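Local coordinates for DUF5625 domain-containing protein (Sulfurospirillum deleyianum, PDB 3NKG) that is of unknown function but belongs to the DUF5625 family of the galactose-binding-like (GBD) clan and is rich in antiparallel beta sheet, at residues Gly59-Asp64 and Val71-Tyr76; Leu78-Ser81 and Leu86-Glu89. All blocks are in the same frame, centred on the assembly; numbering follows the deposited sequence.

Interaction 1 of 2, residues Gly59-Asp64 and Val71-Tyr76; sequences GFNSYD and VGYVDY
The two-stranded antiparallel beta hairpin of strands 62-63 and 70-72 holds Ser62 against Val71 and Gly72 in a classic beta bulge. Ser62 O accepts two backbone bonds, from Val71 N at 2.7 Å and Gly72 N at 2.9 Å, both reaching it from the same face of its carbonyl plane. In return Ser62 N donates to Gly72 O (2.9 Å), which also accepts from the side chain of Gln70. Ser62 CB lies over the Gly72 backbone, 3.9 Å from Gly72 CA. Beyond the bulge the side chain of Asn61 carries on the pairing: OD1 takes the N-H of Val74 at 2.9 Å, the donor lying almost straight out along the C=O axis (176°). With CG beside its own backbone N (chi1 -71°), the amide reaches across to the facing chain, while its ND2 bonds to Asp94, which is also hydrogen-bonded to Tyr63 OH. Farther along, Val74 CB packs against Phe60 CB at 3.6 Å. Val74 CG1 approaches the Phe60 ring obliquely; the ring itself stacks with Trp55. A side-chain amide thus stands in for a backbone acceptor where regular pairing ends, and its two polar atoms, bonded in different directions, fix the rotation of the amide.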
loop_
_atom_site.group_PDB
_atom_site.type_symbol
_atom_site.label_atom_id
_atom_site.label_comp_id
_atom_site.label_asym_id
_atom_site.label_seq_id
_atom_site.Cartn_x
_atom_site.Cartn_y
_atom_site.Cartn_z
ATOM N N GLY A 59 -5.740 -9.380 3.765
ATOM C CA GLY A 59 -6.548 -10.253 2.930
ATOM C C GLY A 59 -5.701 -11.292 2.201
ATOM O O GLY A 59 -4.480 -11.307 2.346
ATOM N N PHE A 60 -6.353 -12.137 1.400
ATOM C CA PHE A 60 -5.702 -13.222 0.663
ATOM C C PHE A 60 -5.775 -13.095 -0.864
ATOM O O PHE A 60 -4.959 -13.664 -1.571
ATOM C CB PHE A 60 -6.338 -14.555 1.094
ATOM C CG PHE A 60 -5.958 -14.966 2.481
ATOM C CD1 PHE A 60 -6.498 -14.314 3.586
ATOM C CD2 PHE A 60 -5.057 -15.991 2.688
ATOM C CE1 PHE A 60 -6.143 -14.680 4.871
ATOM C CE2 PHE A 60 -4.696 -16.375 3.987
ATOM C CZ PHE A 60 -5.232 -15.715 5.075
ATOM N N ASN A 61 -6.802 -12.408 -1.362
ATOM C CA ASN A 61 -6.959 -12.167 -2.792
ATOM C C ASN A 61 -5.885 -11.207 -3.299
ATOM O O ASN A 61 -5.420 -10.340 -2.545
ATOM C CB ASN A 61 -8.362 -11.574 -3.066
ATOM C CG ASN A 61 -9.477 -12.610 -2.865
ATOM O OD1 ASN A 61 -9.223 -13.804 -2.956
ATOM N ND2 ASN A 61 -10.698 -12.150 -2.574
ATOM N N SER A 62 -5.507 -11.350 -4.569
ATOM C CA SER A 62 -4.453 -10.531 -5.151
ATOM C C SER A 62 -4.905 -9.903 -6.466
ATOM O O SER A 62 -5.561 -10.562 -7.284
ATOM C CB SER A 62 -3.182 -11.365 -5.417
ATOM O OG SER A 62 -2.739 -12.031 -4.251
ATOM N N TYR A 63 -4.503 -8.646 -6.667
ATOM C CA TYR A 63 -4.877 -7.869 -7.846
ATOM C C TYR A 63 -3.631 -7.235 -8.468
ATOM O O TYR A 63 -2.777 -6.716 -7.758
ATOM C CB TYR A 63 -5.899 -6.800 -7.443
ATOM C CG TYR A 63 -7.175 -7.385 -6.882
ATOM C CD1 TYR A 63 -7.280 -7.709 -5.530
ATOM C CD2 TYR A 63 -8.279 -7.613 -7.702
ATOM C CE1 TYR A 63 -8.428 -8.267 -5.014
ATOM C CE2 TYR A 63 -9.459 -8.179 -7.194
ATOM C CZ TYR A 63 -9.521 -8.505 -5.846
ATOM O OH TYR A 63 -10.675 -9.036 -5.306
ATOM N N ASP A 64 -3.517 -7.293 -9.790
ATOM C CA ASP A 64 -2.387 -6.683 -10.499
ATOM C C ASP A 64 -2.493 -5.160 -10.429
ATOM O O ASP A 64 -3.483 -4.601 -10.875
ATOM C CB ASP A 64 -2.409 -7.146 -11.953
ATOM C CG ASP A 64 -1.137 -6.804 -12.708
ATOM O OD1 ASP A 64 -0.456 -5.790 -12.367
ATOM O OD2 ASP A 64 -0.842 -7.566 -13.665
ATOM N N VAL A 71 -5.566 -11.549 -9.845
ATOM C CA VAL A 71 -4.609 -12.607 -10.207
ATOM C C VAL A 71 -4.502 -13.641 -9.107
ATOM O O VAL A 71 -3.832 -14.666 -9.266
ATOM C CB VAL A 71 -3.194 -12.048 -10.515
ATOM C CG1 VAL A 71 -3.176 -11.338 -11.857
ATOM C CG2 VAL A 71 -2.698 -11.149 -9.384
ATOM N N GLY A 72 -5.162 -13.376 -7.984
ATOM C CA GLY A 72 -5.186 -14.325 -6.876
ATOM C C GLY A 72 -6.565 -14.411 -6.232
ATOM O O GLY A 72 -7.143 -13.403 -5.777
ATOM N N TYR A 73 -7.107 -15.622 -6.214
ATOM C CA TYR A 73 -8.377 -15.881 -5.541
ATOM C C TYR A 73 -8.229 -16.926 -4.444
ATOM O O TYR A 73 -7.634 -17.986 -4.653
ATOM C CB TYR A 73 -9.452 -16.338 -6.526
ATOM C CG TYR A 73 -10.656 -16.866 -5.790
ATOM C CD1 TYR A 73 -11.579 -15.995 -5.207
ATOM C CD2 TYR A 73 -10.854 -18.234 -5.636
ATOM C CE1 TYR A 73 -12.668 -16.469 -4.507
ATOM C CE2 TYR A 73 -11.947 -18.719 -4.941
ATOM C CZ TYR A 73 -12.847 -17.832 -4.378
ATOM O OH TYR A 73 -13.925 -18.311 -3.681
ATOM N N VAL A 74 -8.796 -16.643 -3.280
ATOM C CA VAL A 74 -8.681 -17.557 -2.158
ATOM C C VAL A 74 -10.014 -17.623 -1.438
ATOM O O VAL A 74 -10.598 -16.587 -1.117
ATOM C CB VAL A 74 -7.576 -17.108 -1.199
ATOM C CG1 VAL A 74 -7.577 -17.969 0.078
ATOM C CG2 VAL A 74 -6.221 -17.190 -1.890
ATOM N N ASP A 75 -10.503 -18.842 -1.220
ATOM C CA ASP A 75 -11.774 -19.069 -0.528
ATOM C C ASP A 75 -11.606 -18.994 0.983
ATOM O O ASP A 75 -10.515 -19.184 1.508
ATOM C CB ASP A 75 -12.330 -20.457 -0.854
ATOM C CG ASP A 75 -13.695 -20.688 -0.239
ATOM O OD1 ASP A 75 -14.675 -20.241 -0.848
ATOM O OD2 ASP A 75 -13.786 -21.308 0.845
ATOM N N TYR A 76 -12.710 -18.726 1.670
ATOM C CA TYR A 76 -12.759 -18.741 3.122
ATOM C C TYR A 76 -12.124 -19.978 3.744
ATOM O O TYR A 76 -11.394 -19.851 4.726
ATOM C CB TYR A 76 -14.219 -18.565 3.623
ATOM C CG TYR A 76 -14.411 -19.016 5.043
ATOM C CD1 TYR A 76 -14.085 -18.185 6.113
ATOM C CD2 TYR A 76 -14.901 -20.287 5.321
ATOM C CE1 TYR A 76 -14.247 -18.624 7.436
ATOM C CE2 TYR A 76 -15.058 -20.725 6.618
ATOM C CZ TYR A 76 -14.732 -19.898 7.667
ATOM O OH TYR A 76 -14.907 -20.365 8.943
#

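Interaction 2 of 2, residues Leu78-Ser81 and Leu86-Glu89; sequences LAKS and LIDE
A mixed contact, part apolar and part polar, ties helix 76-83 to the loop that follows it on the way to strand 98-107. Ile87 points toward the helix and carries the loop's share. Its CD1 lies 4.0 Å from Ala79 CB and only 3.7 Å from Ala79 O, so the methyl rests on both the side chain and the backbone of the helical turn. CG1 of Ile87 sits between its own backbone N and carbonyl carbon (chi1 69°), and from there the branch extends toward Ala79. Lys80 runs past Ile87 in the opposite direction, with Lys80 CD 3.9 Å from Ile87 CG1. A bend at chi2 (64°) turns the otherwise extended lysine chain toward the Ile87 carbonyl, and Lys80 NZ donates to Ile87 O at 3.0 Å, tilted 34° from the carbonyl plane. The same ammonium group also bonds to Gly84 O, and so pins two carbonyls of the chain that follows the helix. Ala79 also meets the loop residues Phe60, Tyr91 and Cys93. Lys56 touches Ile87 and bonds to Leu86 O, while Lys52 touches Leu86, which places the contact between helices 76-83 and 49-58, its centre about 23 Å from the centre of the chain.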
loop_
_atom_site.group_PDB
_atom_site.type_symbol
_atom_site.label_atom_id
_atom_site.label_comp_id
_atom_site.label_asym_id
_atom_site.label_seq_id
_atom_site.Cartn_x
_atom_site.Cartn_y
_atom_site.Cartn_z
ATOM N N LEU A 78 -9.596 -21.761 2.977
ATOM C CA LEU A 78 -8.134 -21.686 3.050
ATOM C C LEU A 78 -7.687 -20.618 4.025
ATOM O O LEU A 78 -6.755 -20.834 4.789
ATOM C CB LEU A 78 -7.530 -21.364 1.689
ATOM C CG LEU A 78 -6.844 -22.480 0.922
ATOM C CD1 LEU A 78 -6.187 -21.889 -0.311
ATOM C CD2 LEU A 78 -5.813 -23.257 1.781
ATOM N N ALA A 79 -8.330 -19.455 3.973
ATOM C CA ALA A 79 -8.073 -18.422 4.960
ATOM C C ALA A 79 -8.310 -18.968 6.367
ATOM O O ALA A 79 -7.612 -18.604 7.294
ATOM C CB ALA A 79 -8.963 -17.204 4.719
ATOM N N LYS A 80 -9.330 -19.802 6.535
ATOM C CA LYS A 80 -9.622 -20.369 7.862
ATOM C C LYS A 80 -8.512 -21.353 8.280
ATOM O O LYS A 80 -8.076 -21.391 9.453
ATOM C CB LYS A 80 -11.008 -21.028 7.867
ATOM C CG LYS A 80 -11.447 -21.524 9.235
ATOM C CD LYS A 80 -11.608 -20.377 10.238
ATOM C CE LYS A 80 -11.985 -20.962 11.617
ATOM N NZ LYS A 80 -12.379 -19.908 12.595
ATOM N N SER A 81 -8.015 -22.127 7.318
ATOM C CA SER A 81 -6.897 -23.020 7.587
ATOM C C SER A 81 -5.647 -22.236 8.002
ATOM O O SER A 81 -4.928 -22.642 8.916
ATOM C CB SER A 81 -6.597 -23.895 6.372
ATOM O OG SER A 81 -7.640 -24.823 6.152
ATOM N N LEU A 86 -8.763 -16.574 14.417
ATOM C CA LEU A 86 -8.625 -15.145 14.197
ATOM C C LEU A 86 -9.780 -14.609 13.351
ATOM O O LEU A 86 -10.065 -13.412 13.345
ATOM C CB LEU A 86 -7.282 -14.815 13.555
ATOM C CG LEU A 86 -6.097 -14.836 14.519
ATOM C CD1 LEU A 86 -4.807 -14.670 13.740
ATOM C CD2 LEU A 86 -6.244 -13.736 15.575
ATOM N N ILE A 87 -10.432 -15.498 12.618
ATOM C CA ILE A 87 -11.502 -15.084 11.735
ATOM C C ILE A 87 -12.757 -15.931 11.980
ATOM O O ILE A 87 -12.699 -16.962 12.646
ATOM C CB ILE A 87 -11.092 -15.165 10.224
ATOM C CG1 ILE A 87 -10.922 -16.615 9.781
ATOM C CG2 ILE A 87 -9.818 -14.355 9.986
ATOM C CD1 ILE A 87 -10.728 -16.823 8.267
ATOM N N ASP A 88 -13.886 -15.468 11.444
ATOM C CA ASP A 88 -15.123 -16.234 11.464
ATOM C C ASP A 88 -15.672 -16.242 10.056
ATOM O O ASP A 88 -15.028 -15.731 9.126
ATOM C CB ASP A 88 -16.132 -15.654 12.457
ATOM C CG ASP A 88 -16.609 -14.258 12.080
ATOM O OD1 ASP A 88 -16.434 -13.825 10.914
ATOM O OD2 ASP A 88 -17.197 -13.598 12.966
ATOM N N GLU A 89 -16.858 -16.811 9.884
ATOM C CA GLU A 89 -17.289 -17.103 8.533
ATOM C C GLU A 89 -17.713 -15.874 7.772
ATOM O O GLU A 89 -18.023 -15.972 6.590
ATOM C CB GLU A 89 -18.374 -18.186 8.499
ATOM C CG GLU A 89 -19.152 -18.351 9.773
ATOM C CD GLU A 89 -19.608 -19.788 9.953
ATOM O OE1 GLU A 89 -19.291 -20.610 9.061
ATOM O OE2 GLU A 89 -20.269 -20.098 10.976
#

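In the fold
Interactions 1 and 2 follow one another along the chain: the hairpin partner 71-76 runs directly into helix 76-83, whose residues 78-81 open interaction 2. Their centres are about 14 Å apart, on the same side of the chain's centre, and two aromatic residues connect them by packing. Phe60 brings CE1 to 3.8 Å from Ala79 CB, while Tyr76 reaches segment 86-89, with its CE1 3.4 Å from Asp88 O and 4.0 Å from Ile87 CD1. Both contacts lie in the region between helix 49-58 and strand 98-107, beside the two four-stranded antiparallel sheets.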